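Local coordinates for protein twin-arginine translocation pathway signal (Rhodoferax ferrireducens, PDB 5IM2) that probably serves as the extracytoplasmic solute-binding protein of a TRAP transporter, and holds a copurified benzoate in the cleft between its lobes, at residues G171-I180 with V241-F251. Numbering follows the deposited sequence.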
loop_
_atom_site.group_PDB
_atom_site.type_symbol
_atom_site.label_atom_id
_atom_site.label_comp_id
_atom_site.label_asym_id
_atom_site.label_seq_id
_atom_site.Cartn_x
_atom_site.Cartn_y
_atom_site.Cartn_z
ATOM N N GLY A 171 8.318 1.452 -4.779
ATOM C CA GLY A 171 8.157 2.891 -4.689
ATOM C C GLY A 171 9.094 3.658 -5.612
ATOM O O GLY A 171 10.216 3.235 -5.910
ATOM N N VAL A 172 8.613 4.814 -6.092
ATOM C CA VAL A 172 9.351 5.671 -7.013
ATOM C C VAL A 172 9.318 7.089 -6.445
ATOM O O VAL A 172 8.363 7.473 -5.767
ATOM C CB VAL A 172 8.714 5.598 -8.436
ATOM C CG1 VAL A 172 9.328 6.571 -9.412
ATOM C CG2 VAL A 172 8.775 4.178 -8.990
ATOM N N PHE A 173 10.362 7.868 -6.719
ATOM C CA PHE A 173 10.385 9.286 -6.372
ATOM C C PHE A 173 9.868 10.130 -7.534
ATOM O O PHE A 173 10.358 10.007 -8.661
ATOM C CB PHE A 173 11.802 9.771 -6.049
ATOM C CG PHE A 173 12.422 9.145 -4.836
ATOM C CD1 PHE A 173 11.822 9.264 -3.591
ATOM C CD2 PHE A 173 13.631 8.481 -4.937
ATOM C CE1 PHE A 173 12.402 8.694 -2.474
ATOM C CE2 PHE A 173 14.243 7.945 -3.817
ATOM C CZ PHE A 173 13.628 8.053 -2.586
ATOM N N HIS A 174 8.970 11.062 -7.230
ATOM C CA HIS A 174 8.412 11.990 -8.208
ATOM C C HIS A 174 8.643 13.394 -7.680
ATOM O O HIS A 174 8.139 13.740 -6.605
ATOM C CB HIS A 174 6.923 11.726 -8.412
ATOM C CG HIS A 174 6.618 10.276 -8.599
ATOM N ND1 HIS A 174 6.675 9.661 -9.830
ATOM C CD2 HIS A 174 6.288 9.308 -7.708
ATOM C CE1 HIS A 174 6.421 8.373 -9.692
ATOM N NE2 HIS A 174 6.178 8.129 -8.412
ATOM N N THR A 175 9.422 14.192 -8.409
ATOM C CA THR A 175 9.791 15.522 -7.942
ATOM C C THR A 175 9.496 16.569 -9.003
ATOM O O THR A 175 9.494 16.291 -10.200
ATOM C CB THR A 175 11.261 15.576 -7.580
ATOM O OG1 THR A 175 12.008 15.003 -8.657
ATOM C CG2 THR A 175 11.526 14.755 -6.302
ATOM N N LYS A 176 9.267 17.791 -8.546
ATOM C CA LYS A 176 8.947 18.875 -9.457
ATOM C C LYS A 176 10.177 19.393 -10.202
ATOM O O LYS A 176 10.105 19.635 -11.410
ATOM C CB LYS A 176 8.270 20.013 -8.683
ATOM C CG LYS A 176 6.866 19.669 -8.187
ATOM C CD LYS A 176 6.095 20.889 -7.731
ATOM C CE LYS A 176 6.274 21.144 -6.263
ATOM N NZ LYS A 176 5.661 22.454 -5.862
ATOM N N ASP A 177 11.307 19.563 -9.503
ATOM C CA ASP A 177 12.434 20.339 -10.018
ATOM C C ASP A 177 13.778 19.617 -9.987
ATOM O O ASP A 177 14.630 19.893 -10.841
ATOM C CB ASP A 177 12.593 21.641 -9.218
ATOM C CG ASP A 177 11.340 22.503 -9.221
ATOM O OD1 ASP A 177 10.848 22.871 -10.312
ATOM O OD2 ASP A 177 10.845 22.820 -8.114
ATOM N N LYS A 178 14.025 18.759 -8.994
ATOM C CA LYS A 178 15.342 18.153 -8.802
ATOM C C LYS A 178 15.317 16.697 -9.229
ATOM O O LYS A 178 14.496 15.919 -8.743
ATOM C CB LYS A 178 15.838 18.215 -7.346
ATOM C CG LYS A 178 17.395 18.147 -7.325
ATOM C CD LYS A 178 18.057 18.293 -5.978
ATOM C CE LYS A 178 19.566 18.527 -6.141
ATOM N NZ LYS A 178 19.958 19.986 -6.108
ATOM N N GLN A 179 16.242 16.328 -10.112
ATOM C CA GLN A 179 16.447 14.913 -10.379
ATOM C C GLN A 179 17.174 14.247 -9.216
ATOM O O GLN A 179 18.160 14.774 -8.698
ATOM C CB GLN A 179 17.247 14.737 -11.656
ATOM C CG GLN A 179 17.543 13.291 -11.998
ATOM C CD GLN A 179 18.155 13.163 -13.379
ATOM O OE1 GLN A 179 19.259 13.662 -13.634
ATOM N NE2 GLN A 179 17.437 12.505 -14.283
ATOM N N ILE A 180 16.701 13.067 -8.827
ATOM C CA ILE A 180 17.267 12.309 -7.713
ATOM C C ILE A 180 18.168 11.225 -8.300
ATOM O O ILE A 180 17.693 10.175 -8.739
ATOM C CB ILE A 180 16.174 11.700 -6.827
ATOM C CG1 ILE A 180 15.166 12.764 -6.355
ATOM C CG2 ILE A 180 16.798 10.967 -5.651
ATOM C CD1 ILE A 180 15.788 13.937 -5.688
ATOM N N VAL A 241 -0.191 13.064 -11.275
ATOM C CA VAL A 241 1.116 13.460 -10.744
ATOM C C VAL A 241 2.152 13.588 -11.855
ATOM O O VAL A 241 3.115 14.359 -11.715
ATOM C CB VAL A 241 1.551 12.482 -9.633
ATOM C CG1 VAL A 241 3.082 12.407 -9.506
ATOM C CG2 VAL A 241 0.946 12.940 -8.314
ATOM N N HIS A 242 1.965 12.899 -12.980
ATOM C CA HIS A 242 2.858 13.111 -14.112
ATOM C C HIS A 242 2.677 14.495 -14.723
ATOM O O HIS A 242 3.556 14.951 -15.461
ATOM C CB HIS A 242 2.630 12.040 -15.177
ATOM C CG HIS A 242 1.262 12.067 -15.780
ATOM N ND1 HIS A 242 0.120 11.833 -15.047
ATOM C CD2 HIS A 242 0.855 12.291 -17.050
ATOM C CE1 HIS A 242 -0.932 11.913 -15.839
ATOM N NE2 HIS A 242 -0.514 12.192 -17.061
ATOM N N GLU A 243 1.558 15.164 -14.449
ATOM C CA GLU A 243 1.379 16.533 -14.917
ATOM C C GLU A 243 1.914 17.555 -13.927
ATOM O O GLU A 243 2.214 18.687 -14.326
ATOM C CB GLU A 243 -0.103 16.800 -15.190
ATOM C CG GLU A 243 -0.640 16.004 -16.370
ATOM C CD GLU A 243 -2.155 16.084 -16.508
ATOM O OE1 GLU A 243 -2.773 16.919 -15.821
ATOM O OE2 GLU A 243 -2.729 15.309 -17.301
ATOM N N LEU A 244 2.062 17.165 -12.657
ATOM C CA LEU A 244 2.485 18.065 -11.588
ATOM C C LEU A 244 3.954 17.908 -11.210
ATOM O O LEU A 244 4.447 18.686 -10.381
ATOM C CB LEU A 244 1.604 17.834 -10.344
ATOM C CG LEU A 244 0.093 18.009 -10.581
ATOM C CD1 LEU A 244 -0.751 17.400 -9.478
ATOM C CD2 LEU A 244 -0.225 19.489 -10.713
ATOM N N THR A 245 4.656 16.926 -11.777
ATOM C CA THR A 245 6.070 16.683 -11.492
ATOM C C THR A 245 6.771 16.426 -12.818
ATOM O O THR A 245 6.133 16.094 -13.817
ATOM C CB THR A 245 6.286 15.495 -10.518
ATOM O OG1 THR A 245 5.742 14.291 -11.066
ATOM C CG2 THR A 245 5.664 15.757 -9.146
ATOM N N ARG A 246 8.094 16.620 -12.839
ATOM C CA ARG A 246 8.866 16.511 -14.073
ATOM C C ARG A 246 9.900 15.404 -14.047
ATOM O O ARG A 246 10.381 15.010 -15.117
ATOM C CB ARG A 246 9.624 17.817 -14.386
ATOM C CG ARG A 246 8.858 18.855 -15.151
ATOM C CD ARG A 246 9.803 19.965 -15.627
ATOM N NE ARG A 246 10.327 20.750 -14.513
ATOM C CZ ARG A 246 9.810 21.899 -14.082
ATOM N NH1 ARG A 246 8.743 22.429 -14.671
ATOM N NH2 ARG A 246 10.363 22.528 -13.054
ATOM N N PHE A 247 10.300 14.947 -12.866
ATOM C CA PHE A 247 11.412 14.031 -12.705
ATOM C C PHE A 247 10.931 12.810 -11.939
ATOM O O PHE A 247 10.163 12.931 -10.980
ATOM C CB PHE A 247 12.570 14.705 -11.965
ATOM C CG PHE A 247 13.212 15.794 -12.746
ATOM C CD1 PHE A 247 14.206 15.509 -13.661
ATOM C CD2 PHE A 247 12.811 17.107 -12.570
ATOM C CE1 PHE A 247 14.797 16.519 -14.389
ATOM C CE2 PHE A 247 13.399 18.120 -13.288
ATOM C CZ PHE A 247 14.392 17.827 -14.204
ATOM N N HIS A 248 11.369 11.633 -12.379
ATOM C CA HIS A 248 10.992 10.384 -11.738
ATOM C C HIS A 248 12.229 9.516 -11.598
ATOM O O HIS A 248 12.931 9.276 -12.585
ATOM C CB HIS A 248 9.928 9.682 -12.574
ATOM C CG HIS A 248 8.814 10.591 -12.988
ATOM N ND1 HIS A 248 7.657 10.738 -12.252
ATOM C CD2 HIS A 248 8.699 11.436 -14.034
ATOM C CE1 HIS A 248 6.876 11.633 -12.832
ATOM N NE2 HIS A 248 7.483 12.061 -13.923
ATOM N N SER A 249 12.502 9.054 -10.386
ATOM C CA SER A 249 13.614 8.149 -10.137
ATOM C C SER A 249 13.061 6.843 -9.579
ATOM O O SER A 249 12.525 6.813 -8.469
ATOM C CB SER A 249 14.623 8.785 -9.185
ATOM O OG SER A 249 15.393 9.704 -9.929
ATOM N N GLU A 250 13.183 5.777 -10.364
ATOM C CA GLU A 250 12.879 4.428 -9.930
ATOM C C GLU A 250 14.182 3.717 -9.564
ATOM O O GLU A 250 15.279 4.227 -9.777
ATOM C CB GLU A 250 12.113 3.678 -11.034
ATOM C CG GLU A 250 12.927 3.531 -12.308
ATOM C CD GLU A 250 12.117 3.148 -13.559
ATOM O OE1 GLU A 250 10.862 3.100 -13.519
ATOM O OE2 GLU A 250 12.764 2.898 -14.603
ATOM N N PHE A 251 14.048 2.541 -8.959
ATOM C CA PHE A 251 15.187 1.711 -8.593
ATOM C C PHE A 251 15.275 0.525 -9.540
ATOM O O PHE A 251 14.282 -0.181 -9.738
ATOM C CB PHE A 251 15.048 1.221 -7.150
ATOM C CG PHE A 251 15.391 2.271 -6.149
ATOM C CD1 PHE A 251 14.490 3.261 -5.843
ATOM C CD2 PHE A 251 16.648 2.311 -5.580
ATOM C CE1 PHE A 251 14.828 4.264 -4.937
ATOM C CE2 PHE A 251 16.980 3.302 -4.668
ATOM C CZ PHE A 251 16.092 4.272 -4.367
HETATM O O HOH W 1 11.288 1.723 -8.258
HETATM O O HOH W 2 14.696 11.871 -13.226
HETATM O O HOH W 3 14.510 11.934 -10.406
#
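Two antiparallel strands, 171-175 and 247-251, run side by side in the mixed sheet of one lobe of this solute-binding protein, and a classic beta bulge ends their pairing. Phe173 and Ser249 form a hydrogen-bonded pair, joined both ways through backbone N and O. Thr175 and Phe247 form the second such pair, Thr175 N donating to Phe247 O. At the bulge, Thr175 O accepts from both Phe247 N (3.1 Å) and Arg246 N (3.0 Å), so Arg246 and Phe247 both stand opposite the single residue Thr175. Between the two pairs, at the non-hydrogen-bonded position, His174 and His248 meet at their ring edges, each ND1 in the plane of the other ring. The ND1 atoms lie 2.8 Å apart in a hydrogen bond whose donor could be either, a role suited to imidazole because its ring nitrogen can give or accept. NE2 of His174 bonds to Leu231 O, and NE2 of His248 to Asn315 ND2.

On the other face, Phe247 swings CG anti to its carbonyl carbon (chi1 -67°), which lays the ring under the 176-179 turn: Gln179 N lies over one face, 4.0 Å above the plane and offset toward the rim, and Gln179 CB touches CD1 of Phe247 at 3.7 Å. With alanine in place of Phe247, this turn would probably lose its aromatic floor, leaving a gap beneath Lys178 and Gln179. Thr175 OG1 braces the same turn by donating to Lys178 O. The small Ser249 fits beneath Ile180, its OG donating to Ile180 O at 2.6 Å. Near the bulge, Asp177 OD1 and Arg246 NH2 make a salt bridge of 2.8 Å at the surface, although the arginine is poorly ordered.

Strand 228-232 flanks 171-175 and strand 316-320 flanks 247-251, while helix 217-223 packs against Leu244 and Thr245.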